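Local coordinates for protein protease Do-like 2, chloroplastic (Arabidopsis thaliana, PDB 4FLN) that acts as a chloroplast serine protease that makes the primary cut in the photodamaged D1 protein of photosystem II, at residues I231-T234 with V235-F239; P315-S318 with S319-I322. One frame throughout, in Å; residues are numbered along the deposited sequence.

Contact 1 (I231-T234 with V235-F239); sequences IPTT and VVSHF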
loop_
_atom_site.group_PDB
_atom_site.type_symbol
_atom_site.label_atom_id
_atom_site.label_comp_id
_atom_site.label_asym_id
_atom_site.label_seq_id
_atom_site.Cartn_x
_atom_site.Cartn_y
_atom_site.Cartn_z
ATOM N N ILE B 231 -8.749 28.682 -19.091
ATOM C CA ILE B 231 -9.745 28.867 -20.129
ATOM C C ILE B 231 -9.494 30.206 -20.825
ATOM O O ILE B 231 -9.599 31.260 -20.194
ATOM C CB ILE B 231 -11.137 28.866 -19.513
ATOM C CG1 ILE B 231 -11.349 27.560 -18.745
ATOM C CG2 ILE B 231 -12.193 29.059 -20.594
ATOM C CD1 ILE B 231 -12.239 27.668 -17.536
ATOM N N PRO B 232 -9.142 30.172 -22.125
ATOM C CA PRO B 232 -8.785 31.416 -22.828
ATOM C C PRO B 232 -9.960 32.358 -23.098
ATOM O O PRO B 232 -11.136 31.960 -23.057
ATOM C CB PRO B 232 -8.189 30.924 -24.154
ATOM C CG PRO B 232 -8.704 29.539 -24.323
ATOM C CD PRO B 232 -8.860 28.978 -22.941
ATOM N N THR B 233 -9.611 33.612 -23.374
ATOM C CA THR B 233 -10.567 34.653 -23.724
ATOM C C THR B 233 -11.546 34.233 -24.816
ATOM O O THR B 233 -12.741 34.517 -24.726
ATOM C CB THR B 233 -9.831 35.910 -24.206
ATOM O OG1 THR B 233 -9.106 36.466 -23.116
ATOM C CG2 THR B 233 -10.811 36.952 -24.735
ATOM N N THR B 234 -11.041 33.572 -25.852
ATOM C CA THR B 234 -11.886 33.197 -26.982
ATOM C C THR B 234 -13.032 32.262 -26.585
ATOM O O THR B 234 -14.151 32.405 -27.073
ATOM C CB THR B 234 -11.065 32.602 -28.141
ATOM O OG1 THR B 234 -10.547 31.325 -27.764
ATOM C CG2 THR B 234 -9.897 33.512 -28.466
ATOM N N VAL B 235 -12.759 31.314 -25.692
ATOM C CA VAL B 235 -13.798 30.410 -25.230
ATOM C C VAL B 235 -14.744 31.194 -24.360
ATOM O O VAL B 235 -15.942 30.928 -24.324
ATOM C CB VAL B 235 -13.230 29.261 -24.404
ATOM C CG1 VAL B 235 -14.357 28.474 -23.774
ATOM C CG2 VAL B 235 -12.373 28.369 -25.270
ATOM N N VAL B 236 -14.192 32.172 -23.656
ATOM C CA VAL B 236 -14.996 33.056 -22.824
ATOM C C VAL B 236 -15.910 33.950 -23.646
ATOM O O VAL B 236 -17.086 34.104 -23.304
ATOM C CB VAL B 236 -14.131 33.944 -21.924
ATOM C CG1 VAL B 236 -15.014 34.925 -21.172
ATOM C CG2 VAL B 236 -13.339 33.087 -20.964
ATOM N N SER B 237 -15.368 34.540 -24.714
ATOM C CA SER B 237 -16.158 35.401 -25.605
ATOM C C SER B 237 -17.338 34.610 -26.109
ATOM O O SER B 237 -18.478 35.061 -26.030
ATOM C CB SER B 237 -15.354 35.863 -26.821
ATOM O OG SER B 237 -14.124 36.452 -26.453
ATOM N N HIS B 238 -17.044 33.417 -26.619
ATOM C CA HIS B 238 -18.061 32.534 -27.157
ATOM C C HIS B 238 -19.187 32.357 -26.161
ATOM O O HIS B 238 -20.357 32.382 -26.518
ATOM C CB HIS B 238 -17.459 31.176 -27.494
ATOM C CG HIS B 238 -18.415 30.252 -28.177
ATOM N ND1 HIS B 238 -19.515 29.717 -27.539
ATOM C CD2 HIS B 238 -18.444 29.777 -29.444
ATOM C CE1 HIS B 238 -20.175 28.944 -28.382
ATOM N NE2 HIS B 238 -19.550 28.970 -29.546
ATOM N N PHE B 239 -18.824 32.189 -24.902
ATOM C CA PHE B 239 -19.816 32.024 -23.862
ATOM C C PHE B 239 -20.647 33.291 -23.674
ATOM O O PHE B 239 -21.873 33.245 -23.588
ATOM C CB PHE B 239 -19.144 31.626 -22.548
ATOM C CG PHE B 239 -20.113 31.346 -21.450
ATOM C CD1 PHE B 239 -20.936 30.235 -21.511
ATOM C CD2 PHE B 239 -20.219 32.201 -20.371
ATOM C CE1 PHE B 239 -21.837 29.982 -20.512
ATOM C CE2 PHE B 239 -21.119 31.955 -19.368
ATOM C CZ PHE B 239 -21.934 30.844 -19.434
#
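Ile231 touches Val235 and Val236 where the last strand of the second protease barrel, 228-232, runs straight into helix 233-246, the C-terminal helix that follows the barrels in the chymotrypsin-like fold. The branch that does the touching is CG2, set anti to the backbone N, and it lies 3.9 Å from CG1 of Val235; the two side chains cross at about a right angle. CG1 of Ile231, the other branch, leads away from the helix, and the side chain lies about 5 Å from that of Asp122, a charge-relay residue by similarity. Pro232 occupies the N-cap position. Its ring carbon CG meets CG2 of Val235 at 4.0 Å, while its carbonyl O starts the helical bonding by accepting from Val236 N at 3.1 Å, in the carbonyl plane, with only a weak second bond from Val235 N. Leu186 and Ile189 of strand 185-191 touch Val235 and Pro232 respectively, so the first turn of the helix packs on the neighbouring barrel strand. Thr233 sends its hydroxyl away to the carbonyl of Gly143, yet its own carbonyl turns into the helix and is gripped twice by Ser237. The backbone N of Ser237 approaches almost in line with the C=O bond, whereas the hydroxyl comes from above the carbonyl plane, 50° out of it, with OG of Ser237 2.9 Å from O of Thr233. At Thr234 the carbonyl O accepts a nearly straight bond from His238 N, 3.1 Å long with an N-H...O angle of 168°.

Contact 2 (P315-S318 with S319-I322); sequences PFRS and SERI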
loop_
_atom_site.group_PDB
_atom_site.type_symbol
_atom_site.label_atom_id
_atom_site.label_comp_id
_atom_site.label_asym_id
_atom_site.label_seq_id
_atom_site.Cartn_x
_atom_site.Cartn_y
_atom_site.Cartn_z
ATOM N N PRO B 315 -4.605 25.380 -40.581
ATOM C CA PRO B 315 -4.029 26.713 -40.357
ATOM C C PRO B 315 -4.711 27.482 -39.222
ATOM O O PRO B 315 -5.936 27.527 -39.129
ATOM C CB PRO B 315 -4.242 27.426 -41.705
ATOM C CG PRO B 315 -5.128 26.515 -42.523
ATOM C CD PRO B 315 -4.873 25.139 -42.007
ATOM N N PHE B 316 -3.903 28.087 -38.363
ATOM C CA PHE B 316 -4.411 28.684 -37.140
ATOM C C PHE B 316 -4.049 30.163 -37.095
ATOM O O PHE B 316 -4.888 31.034 -37.319
ATOM C CB PHE B 316 -3.800 27.937 -35.948
ATOM C CG PHE B 316 -4.206 28.472 -34.606
ATOM C CD1 PHE B 316 -5.335 29.258 -34.464
ATOM C CD2 PHE B 316 -3.442 28.192 -33.483
ATOM C CE1 PHE B 316 -5.697 29.749 -33.226
ATOM C CE2 PHE B 316 -3.792 28.684 -32.247
ATOM C CZ PHE B 316 -4.920 29.463 -32.115
ATOM N N ARG B 317 -2.783 30.430 -36.807
ATOM C CA ARG B 317 -2.236 31.777 -36.853
ATOM C C ARG B 317 -0.853 31.650 -37.486
ATOM O O ARG B 317 -0.346 30.538 -37.653
ATOM C CB ARG B 317 -2.202 32.434 -35.464
ATOM C CG ARG B 317 -1.190 31.840 -34.487
ATOM C CD ARG B 317 -1.837 31.457 -33.152
ATOM N NE ARG B 317 -2.138 32.603 -32.295
ATOM C CZ ARG B 317 -1.817 32.673 -31.006
ATOM N NH1 ARG B 317 -1.179 31.670 -30.423
ATOM N NH2 ARG B 317 -2.132 33.744 -30.295
ATOM N N SER B 318 -0.232 32.776 -37.804
ATOM C CA SER B 318 0.760 32.836 -38.872
ATOM C C SER B 318 1.766 31.675 -38.934
ATOM O O SER B 318 1.978 31.102 -40.004
ATOM C CB SER B 318 1.502 34.168 -38.780
ATOM O OG SER B 318 0.981 34.949 -37.715
ATOM N N SER B 319 2.391 31.334 -37.812
ATOM C CA SER B 319 3.367 30.240 -37.797
ATOM C C SER B 319 2.785 28.913 -37.290
ATOM O O SER B 319 3.490 27.901 -37.214
ATOM C CB SER B 319 4.588 30.634 -36.960
ATOM O OG SER B 319 5.775 30.062 -37.481
ATOM N N GLU B 320 1.497 28.919 -36.955
ATOM C CA GLU B 320 0.916 27.840 -36.158
ATOM C C GLU B 320 -0.168 27.018 -36.855
ATOM O O GLU B 320 -0.841 27.488 -37.772
ATOM C CB GLU B 320 0.355 28.408 -34.848
ATOM C CG GLU B 320 1.309 29.340 -34.105
ATOM C CD GLU B 320 0.807 29.736 -32.721
ATOM O OE1 GLU B 320 1.300 30.748 -32.178
ATOM O OE2 GLU B 320 -0.076 29.038 -32.173
ATOM N N ARG B 321 -0.334 25.783 -36.396
ATOM C CA ARG B 321 -1.447 24.942 -36.820
ATOM C C ARG B 321 -2.296 24.543 -35.610
ATOM O O ARG B 321 -1.855 24.669 -34.471
ATOM C CB ARG B 321 -0.948 23.706 -37.572
ATOM C CG ARG B 321 -0.210 24.034 -38.860
ATOM C CD ARG B 321 -0.096 22.823 -39.785
ATOM N NE ARG B 321 -1.336 22.504 -40.498
ATOM C CZ ARG B 321 -1.742 23.118 -41.608
ATOM N NH1 ARG B 321 -1.021 24.101 -42.126
ATOM N NH2 ARG B 321 -2.871 22.756 -42.200
ATOM N N ILE B 322 -3.522 24.093 -35.861
ATOM C CA ILE B 322 -4.444 23.728 -34.785
ATOM C C ILE B 322 -5.336 22.551 -35.160
ATOM O O ILE B 322 -5.759 22.405 -36.312
ATOM C CB ILE B 322 -5.355 24.909 -34.388
ATOM C CG1 ILE B 322 -6.020 24.650 -33.037
ATOM C CG2 ILE B 322 -6.396 25.173 -35.466
ATOM C CD1 ILE B 322 -5.044 24.564 -31.880
#
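Phe316 and Ile322 meet on one face of a tight hairpin whose two arms are Pro315-Ser318 and Ser319-Ile322, joined by a type I beta turn from Arg317 to Glu320. Backbone bonds set the turn: Glu320 N donates to Arg317 O at 2.6 Å, and one step further from the bend Phe316 N donates to Glu320 O at 3.2 Å, reaching that oxygen from above its carbonyl plane. Pro315 and Arg321 then form an antiparallel non-hydrogen-bonded pair.

In the apolar contact, Phe316 CB and Ile322 CB lie 3.7 Å apart. The Phe316 ring extends alongside Glu320 because chi1 (178°) sets CG trans to the amide nitrogen, and its plane is 81° from that of the carboxylate. Ile322 CG1 lies over one face of the ring and Arg317 CD over the opposite face, offset toward the rim; Leu145 and Tyr326 also pack on Phe316.

Charges pair on the same side of the hairpin. Arg317 and Glu320 run side by side, pointing the same way, and the arginine chain bends at chi2 and chi3. Its NH1 forms a salt bridge to OE1 of Glu320 at 3.2 Å; a weak hydrogen bond joins the same nitrogen to OE2, which lies at the edge of the guanidinium, in its plane. Pro146 O accepts from NH2. On the other side the guanidinium of Arg321 rests one face on Pro315 N, offset toward the rim, while its NE bonds to Thr313.

Ala44, Arg104 and Gly105 of a second subunit pack on Ser319, Glu320 and Arg321. The arrangement is a surface beta hairpin, the short, weakly bonded ribbon of 313-315 and 321-323 in the first PDZ domain, lying against the 145-147 loop of its own chain and against a second subunit.

In the fold
Contact 1 comes first along the chain, at the end of the serine protease region, and contact 2 follows in the first PDZ domain; they belong to different sheets. Their centres are 18 Å apart and their nearest atoms about 7 Å, so they do not touch, although both lie on the same side of the chain's centre. The loop at 143-147 bridges the gap: Gly143 bonds to Thr233 in contact 1, while Leu145, Pro146 and Arg147 meet residues of contact 2. The helix that follows the barrel's last strand and the PDZ hairpin are thus linked through one protease loop, and the hairpin's contact with another subunit is consistent with a place in the packing of the hexamer.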